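Local coordinates for protein major extracellular endoglucanase (Xanthomonas campestris pv. campestris, PDB 4TUF) that cuts internal beta-1,4-glucosidic linkages of cellulose, lichenin and cereal beta-glucans with its family 5 TIM-barrel catalytic domain, at residues W38-Q48 against L325-R333. Numbering follows the deposited sequence.
Sequences WARNWKDMIVQ and LRDDWTSVR
The indoles of Trp38 and Trp329 meet in a T-shaped stack, the edge of Trp38 toward the face of Trp329, with the five-membered rings 5.1 Å apart between centroids and their planes 80° apart. Ala39, small enough for the two backbones to come close, sets its CB 3.8 Å from CB of Trp329. SD of Met45 lies at the edge of the same indole, 3.9 Å from Trp329 CE3, a Met-aromatic contact; the flexible, polarisable thioether suits this buried spot and also meets Leu325 CD1.

The outer side is polar and partly exposed. Arg40, its chain folded back at chi2 and chi3, brings NH1 within 2.6 Å of Trp329 O and hydrogen-bonds it in the carbonyl plane. The same guanidinium grips Gln48 OE1 end-on through NH1 and NH2, so one planar cation ties the loop to the helix. Gln48 reaches it on an extended chain with CG anti to the backbone N (chi1 -171°). Packing is looser where its NE2 lies 3.5 Å from Thr330 O and rests against Val332 CG2, and where exposed Thr330 lays its methyl against Arg40 CD. Asp328 OD1 accepts from Thr330 N and Ser331 N, an Asx turn that steadies the loop around Trp329.

The contact thus joins helix 42-51, N-capped by Asn41, and the loop leading into it to the loop between strand 309-311 and helix 334-344. Trp314, earlier in the same loop, packs on Met45 and Leu325, and helix 88-102 flanks helix 42-51 through Ile46 and Val47.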
ATOM      1  N   TRP A  38     -15.169   8.270 -14.832  1.00 49.30           N
ATOM      2  CA  TRP A  38     -15.692   8.498 -16.179  1.00 55.65           C
ATOM      3  C   TRP A  38     -16.693   7.405 -16.529  1.00 54.40           C
ATOM      4  O   TRP A  38     -17.535   7.576 -17.407  1.00 62.29           O
ATOM      5  CB  TRP A  38     -14.567   8.540 -17.222  1.00 54.39           C
ATOM      6  CG  TRP A  38     -13.652   7.347 -17.192  1.00 53.95           C
ATOM      7  CD1 TRP A  38     -13.817   6.170 -17.861  1.00 50.94           C
ATOM      8  CD2 TRP A  38     -12.428   7.222 -16.458  1.00 54.07           C
ATOM      9  NE1 TRP A  38     -12.774   5.318 -17.587  1.00 45.85           N
ATOM     10  CE2 TRP A  38     -11.906   5.941 -16.730  1.00 51.42           C
ATOM     11  CE3 TRP A  38     -11.723   8.070 -15.596  1.00 55.20           C
ATOM     12  CZ2 TRP A  38     -10.713   5.484 -16.169  1.00 52.26           C
ATOM     13  CZ3 TRP A  38     -10.536   7.614 -15.038  1.00 51.97           C
ATOM     14  CH2 TRP A  38     -10.046   6.333 -15.325  1.00 50.03           C
ATOM     15  N   ALA A  39     -16.600   6.283 -15.823  1.00 53.00           N
ATOM     16  CA  ALA A  39     -17.405   5.110 -16.136  1.00 55.98           C
ATOM     17  C   ALA A  39     -18.403   4.767 -15.032  1.00 55.99           C
ATOM     18  O   ALA A  39     -19.438   4.152 -15.292  1.00 50.72           O
ATOM     19  CB  ALA A  39     -16.499   3.923 -16.406  1.00 47.49           C
ATOM     20  N   ARG A  40     -18.090   5.169 -13.803  1.00 57.55           N
ATOM     21  CA  ARG A  40     -18.873   4.767 -12.637  1.00 54.32           C
ATOM     22  C   ARG A  40     -19.173   5.925 -11.688  1.00 52.49           C
ATOM     23  O   ARG A  40     -18.507   6.961 -11.722  1.00 52.49           O
ATOM     24  CB  ARG A  40     -18.136   3.667 -11.862  1.00 50.05           C
ATOM     25  CG  ARG A  40     -17.784   2.435 -12.680  1.00 48.71           C
ATOM     26  CD  ARG A  40     -19.005   1.572 -12.959  1.00 52.03           C
ATOM     27  NE  ARG A  40     -19.736   1.223 -11.741  1.00 56.26           N
ATOM     28  CZ  ARG A  40     -19.345   0.301 -10.864  1.00 52.04           C
ATOM     29  NH1 ARG A  40     -18.219  -0.371 -11.055  1.00 47.59           N
ATOM     30  NH2 ARG A  40     -20.078   0.054  -9.788  1.00 52.65           N
ATOM     31  N   ASN A  41     -20.179   5.735 -10.840  1.00 45.00           N
ATOM     32  CA  ASN A  41     -20.449   6.645  -9.733  1.00 44.47           C
ATOM     33  C   ASN A  41     -19.592   6.258  -8.536  1.00 45.46           C
ATOM     34  O   ASN A  41     -19.560   5.090  -8.147  1.00 49.23           O
ATOM     35  CB  ASN A  41     -21.932   6.621  -9.363  1.00 46.32           C
ATOM     36  CG  ASN A  41     -22.228   7.392  -8.095  1.00 50.39           C
ATOM     37  OD1 ASN A  41     -22.292   6.821  -7.008  1.00 50.42           O
ATOM     38  ND2 ASN A  41     -22.408   8.699  -8.226  1.00 50.98           N
ATOM     39  N   TRP A  42     -18.895   7.231  -7.960  1.00 47.32           N
ATOM     40  CA  TRP A  42     -17.874   6.940  -6.950  1.00 47.54           C
ATOM     41  C   TRP A  42     -18.449   6.219  -5.730  1.00 49.99           C
ATOM     42  O   TRP A  42     -17.846   5.279  -5.221  1.00 49.95           O
ATOM     43  CB  TRP A  42     -17.170   8.232  -6.514  1.00 43.63           C
ATOM     44  CG  TRP A  42     -18.048   9.168  -5.744  1.00 45.00           C
ATOM     45  CD1 TRP A  42     -18.984  10.034  -6.250  1.00 48.93           C
ATOM     46  CD2 TRP A  42     -18.081   9.328  -4.324  1.00 42.98           C
ATOM     47  NE1 TRP A  42     -19.593  10.722  -5.226  1.00 48.42           N
ATOM     48  CE2 TRP A  42     -19.057  10.305  -4.035  1.00 47.74           C
ATOM     49  CE3 TRP A  42     -17.378   8.742  -3.268  1.00 37.30           C
ATOM     50  CZ2 TRP A  42     -19.345  10.704  -2.734  1.00 50.76           C
ATOM     51  CZ3 TRP A  42     -17.664   9.138  -1.981  1.00 42.20           C
ATOM     52  CH2 TRP A  42     -18.638  10.111  -1.722  1.00 46.46           C
ATOM     53  N   LYS A  43     -19.621   6.656  -5.277  1.00 55.64           N
ATOM     54  CA  LYS A  43     -20.272   6.055  -4.119  1.00 49.46           C
ATOM     55  C   LYS A  43     -20.688   4.614  -4.415  1.00 50.69           C
ATOM     56  O   LYS A  43     -20.526   3.729  -3.573  1.00 54.49           O
ATOM     57  CB  LYS A  43     -21.490   6.881  -3.702  1.00 45.54           C
ATOM     58  CG  LYS A  43     -21.604   7.159  -2.212  1.00 50.08           C
ATOM     59  CD  LYS A  43     -23.042   7.514  -1.844  1.00 62.93           C
ATOM     60  CE  LYS A  43     -23.139   8.277  -0.525  1.00 70.82           C
ATOM     61  NZ  LYS A  43     -22.690   9.695  -0.663  1.00 71.73           N
ATOM     62  N   ASP A  44     -21.216   4.379  -5.614  1.00 45.79           N
ATOM     63  CA  ASP A  44     -21.652   3.042  -6.005  1.00 54.69           C
ATOM     64  C   ASP A  44     -20.475   2.085  -6.172  1.00 48.03           C
ATOM     65  O   ASP A  44     -20.588   0.896  -5.884  1.00 44.80           O
ATOM     66  CB  ASP A  44     -22.472   3.100  -7.297  1.00 71.98           C
ATOM     67  CG  ASP A  44     -23.872   3.656  -7.075  1.00 94.09           C
ATOM     68  OD1 ASP A  44     -24.127   4.211  -5.980  1.00 98.09           O
ATOM     69  OD2 ASP A  44     -24.716   3.545  -7.994  1.00101.98           O
ATOM     70  N   MET A  45     -19.344   2.605  -6.633  1.00 45.75           N
ATOM     71  CA  MET A  45     -18.150   1.787  -6.795  1.00 42.26           C
ATOM     72  C   MET A  45     -17.572   1.369  -5.437  1.00 44.87           C
ATOM     73  O   MET A  45     -17.029   0.275  -5.290  1.00 47.27           O
ATOM     74  CB  MET A  45     -17.102   2.537  -7.619  1.00 40.87           C
ATOM     75  CG  MET A  45     -15.960   1.665  -8.102  1.00 45.89           C
ATOM     76  SD  MET A  45     -15.152   2.308  -9.578  1.00 56.85           S
ATOM     77  CE  MET A  45     -14.496   3.849  -8.965  1.00 36.70           C
ATOM     78  N   ILE A  46     -17.692   2.239  -4.442  1.00 44.96           N
ATOM     79  CA  ILE A  46     -17.266   1.892  -3.091  1.00 45.08           C
ATOM     80  C   ILE A  46     -18.192   0.825  -2.514  1.00 44.57           C
ATOM     81  O   ILE A  46     -17.736  -0.159  -1.936  1.00 40.95           O
ATOM     82  CB  ILE A  46     -17.245   3.127  -2.170  1.00 43.59           C
ATOM     83  CG1 ILE A  46     -16.068   4.035  -2.531  1.00 43.13           C
ATOM     84  CG2 ILE A  46     -17.164   2.712  -0.706  1.00 39.68           C
ATOM     85  CD1 ILE A  46     -16.062   5.338  -1.770  1.00 44.94           C
ATOM     86  N   VAL A  47     -19.494   1.034  -2.687  1.00 47.31           N
ATOM     87  CA  VAL A  47     -20.511   0.090  -2.241  1.00 44.97           C
ATOM     88  C   VAL A  47     -20.227  -1.304  -2.785  1.00 48.07           C
ATOM     89  O   VAL A  47     -20.407  -2.304  -2.087  1.00 54.22           O
ATOM     90  CB  VAL A  47     -21.925   0.549  -2.684  1.00 44.87           C
ATOM     91  CG1 VAL A  47     -22.917  -0.606  -2.667  1.00 48.54           C
ATOM     92  CG2 VAL A  47     -22.411   1.692  -1.809  1.00 45.14           C
ATOM     93  N   GLN A  48     -19.754  -1.361  -4.027  1.00 49.47           N
ATOM     94  CA  GLN A  48     -19.489  -2.637  -4.678  1.00 49.54           C
ATOM     95  C   GLN A  48     -18.280  -3.353  -4.090  1.00 48.42           C
ATOM     96  O   GLN A  48     -18.301  -4.568  -3.916  1.00 56.11           O
ATOM     97  CB  GLN A  48     -19.274  -2.452  -6.177  1.00 43.43           C
ATOM     98  CG  GLN A  48     -19.204  -3.773  -6.916  1.00 45.54           C
ATOM     99  CD  GLN A  48     -18.963  -3.613  -8.394  1.00 46.52           C
ATOM    100  OE1 GLN A  48     -18.504  -2.565  -8.852  1.00 44.19           O
ATOM    101  NE2 GLN A  48     -19.274  -4.660  -9.159  1.00 47.31           N
ATOM    102  N   LEU A 325     -11.619  -5.223 -11.090  1.00 45.61           N
ATOM    103  CA  LEU A 325     -12.540  -4.898 -12.177  1.00 47.03           C
ATOM    104  C   LEU A 325     -11.892  -5.137 -13.535  1.00 48.25           C
ATOM    105  O   LEU A 325     -10.681  -4.977 -13.693  1.00 47.74           O
ATOM    106  CB  LEU A 325     -13.008  -3.444 -12.086  1.00 39.00           C
ATOM    107  CG  LEU A 325     -13.826  -3.041 -10.861  1.00 36.81           C
ATOM    108  CD1 LEU A 325     -14.045  -1.549 -10.869  1.00 40.13           C
ATOM    109  CD2 LEU A 325     -15.156  -3.769 -10.835  1.00 37.11           C
ATOM    110  N   ARG A 326     -12.701  -5.520 -14.515  1.00 47.98           N
ATOM    111  CA  ARG A 326     -12.228  -5.599 -15.887  1.00 50.42           C
ATOM    112  C   ARG A 326     -12.255  -4.206 -16.522  1.00 48.47           C
ATOM    113  O   ARG A 326     -12.552  -3.219 -15.853  1.00 41.43           O
ATOM    114  CB  ARG A 326     -13.069  -6.583 -16.698  1.00 46.62           C
ATOM    115  CG  ARG A 326     -13.059  -8.008 -16.160  1.00 47.21           C
ATOM    116  CD  ARG A 326     -13.671  -8.977 -17.165  1.00 65.19           C
ATOM    117  NE  ARG A 326     -13.763 -10.331 -16.633  1.00 74.18           N
ATOM    118  CZ  ARG A 326     -12.775 -11.219 -16.682  1.00 83.25           C
ATOM    119  NH1 ARG A 326     -11.621 -10.887 -17.243  1.00 90.96           N
ATOM    120  NH2 ARG A 326     -12.940 -12.434 -16.172  1.00 82.47           N
ATOM    121  N   ASP A 327     -11.955  -4.133 -17.813  1.00 48.78           N
ATOM    122  CA  ASP A 327     -11.799  -2.848 -18.488  1.00 49.15           C
ATOM    123  C   ASP A 327     -13.121  -2.099 -18.667  1.00 51.79           C
ATOM    124  O   ASP A 327     -13.122  -0.903 -18.967  1.00 54.87           O
ATOM    125  CB  ASP A 327     -11.125  -3.052 -19.847  1.00 59.40           C
ATOM    126  CG  ASP A 327      -9.786  -3.757 -19.735  1.00 73.78           C
ATOM    127  OD1 ASP A 327      -9.003  -3.414 -18.822  1.00 77.90           O
ATOM    128  OD2 ASP A 327      -9.521  -4.661 -20.555  1.00 83.35           O
ATOM    129  N   ASP A 328     -14.243  -2.793 -18.483  1.00 51.48           N
ATOM    130  CA  ASP A 328     -15.556  -2.155 -18.573  1.00 50.29           C
ATOM    131  C   ASP A 328     -15.927  -1.461 -17.262  1.00 51.07           C
ATOM    132  O   ASP A 328     -16.980  -0.834 -17.159  1.00 55.46           O
ATOM    133  CB  ASP A 328     -16.639  -3.171 -18.958  1.00 50.99           C
ATOM    134  CG  ASP A 328     -16.645  -4.397 -18.060  1.00 60.94           C
ATOM    135  OD1 ASP A 328     -15.949  -4.400 -17.019  1.00 62.82           O
ATOM    136  OD2 ASP A 328     -17.361  -5.363 -18.393  1.00 57.55           O
ATOM    137  N   TRP A 329     -15.059  -1.600 -16.264  1.00 48.09           N
ATOM    138  CA  TRP A 329     -15.220  -0.950 -14.965  1.00 43.46           C
ATOM    139  C   TRP A 329     -16.448  -1.416 -14.193  1.00 46.41           C
ATOM    140  O   TRP A 329     -16.844  -0.780 -13.217  1.00 39.93           O
ATOM    141  CB  TRP A 329     -15.264   0.568 -15.140  1.00 42.74           C
ATOM    142  CG  TRP A 329     -13.912   1.142 -15.301  1.00 44.70           C
ATOM    143  CD1 TRP A 329     -13.244   1.365 -16.472  1.00 46.88           C
ATOM    144  CD2 TRP A 329     -13.030   1.541 -14.248  1.00 37.33           C
ATOM    145  NE1 TRP A 329     -11.999   1.892 -16.208  1.00 50.87           N
ATOM    146  CE2 TRP A 329     -11.844   2.008 -14.850  1.00 42.62           C
ATOM    147  CE3 TRP A 329     -13.129   1.553 -12.855  1.00 38.05           C
ATOM    148  CZ2 TRP A 329     -10.767   2.479 -14.106  1.00 44.05           C
ATOM    149  CZ3 TRP A 329     -12.059   2.022 -12.117  1.00 44.92           C
ATOM    150  CH2 TRP A 329     -10.894   2.481 -12.743  1.00 44.53           C
ATOM    151  N   THR A 330     -17.037  -2.531 -14.619  1.00 42.84           N
ATOM    152  CA  THR A 330     -18.219  -3.063 -13.955  1.00 44.10           C
ATOM    153  C   THR A 330     -18.085  -4.548 -13.631  1.00 48.59           C
ATOM    154  O   THR A 330     -18.611  -5.012 -12.625  1.00 51.82           O
ATOM    155  CB  THR A 330     -19.484  -2.852 -14.810  1.00 56.84           C
ATOM    156  OG1 THR A 330     -19.225  -3.254 -16.159  1.00 63.47           O
ATOM    157  CG2 THR A 330     -19.889  -1.391 -14.804  1.00 55.20           C
ATOM    158  N   SER A 331     -17.380  -5.291 -14.479  1.00 48.81           N
ATOM    159  CA  SER A 331     -17.276  -6.741 -14.316  1.00 46.42           C
ATOM    160  C   SER A 331     -16.164  -7.126 -13.340  1.00 52.19           C
ATOM    161  O   SER A 331     -15.082  -6.537 -13.349  1.00 45.44           O
ATOM    162  CB  SER A 331     -17.040  -7.411 -15.668  1.00 49.34           C
ATOM    163  OG  SER A 331     -17.972  -6.953 -16.633  1.00 52.18           O
ATOM    164  N   VAL A 332     -16.435  -8.126 -12.506  1.00 55.25           N
ATOM    165  CA  VAL A 332     -15.499  -8.521 -11.460  1.00 41.72           C
ATOM    166  C   VAL A 332     -14.769  -9.821 -11.792  1.00 43.03           C
ATOM    167  O   VAL A 332     -15.382 -10.813 -12.173  1.00 52.45           O
ATOM    168  CB  VAL A 332     -16.218  -8.672 -10.096  1.00 42.65           C
ATOM    169  CG1 VAL A 332     -15.268  -9.229  -9.040  1.00 41.61           C
ATOM    170  CG2 VAL A 332     -16.787  -7.338  -9.649  1.00 40.43           C
ATOM    171  N   ARG A 333     -13.447  -9.795 -11.641  1.00 42.23           N
ATOM    172  CA  ARG A 333     -12.604 -10.970 -11.828  1.00 46.61           C
ATOM    173  C   ARG A 333     -12.798 -11.968 -10.689  1.00 42.87           C
ATOM    174  O   ARG A 333     -12.153 -11.867  -9.649  1.00 44.94           O
ATOM    175  CB  ARG A 333     -11.131 -10.557 -11.920  1.00 50.93           C
ATOM    176  CG  ARG A 333     -10.771  -9.748 -13.159  1.00 52.86           C
ATOM    177  CD  ARG A 333      -9.464 -10.250 -13.757  1.00 64.67           C
ATOM    178  NE  ARG A 333      -9.482 -11.706 -13.917  1.00 76.01           N
ATOM    179  CZ  ARG A 333      -8.413 -12.445 -14.198  1.00 81.16           C
ATOM    180  NH1 ARG A 333      -7.227 -11.873 -14.353  1.00 83.39           N
ATOM    181  NH2 ARG A 333      -8.529 -13.760 -14.320  1.00 82.70           N
TER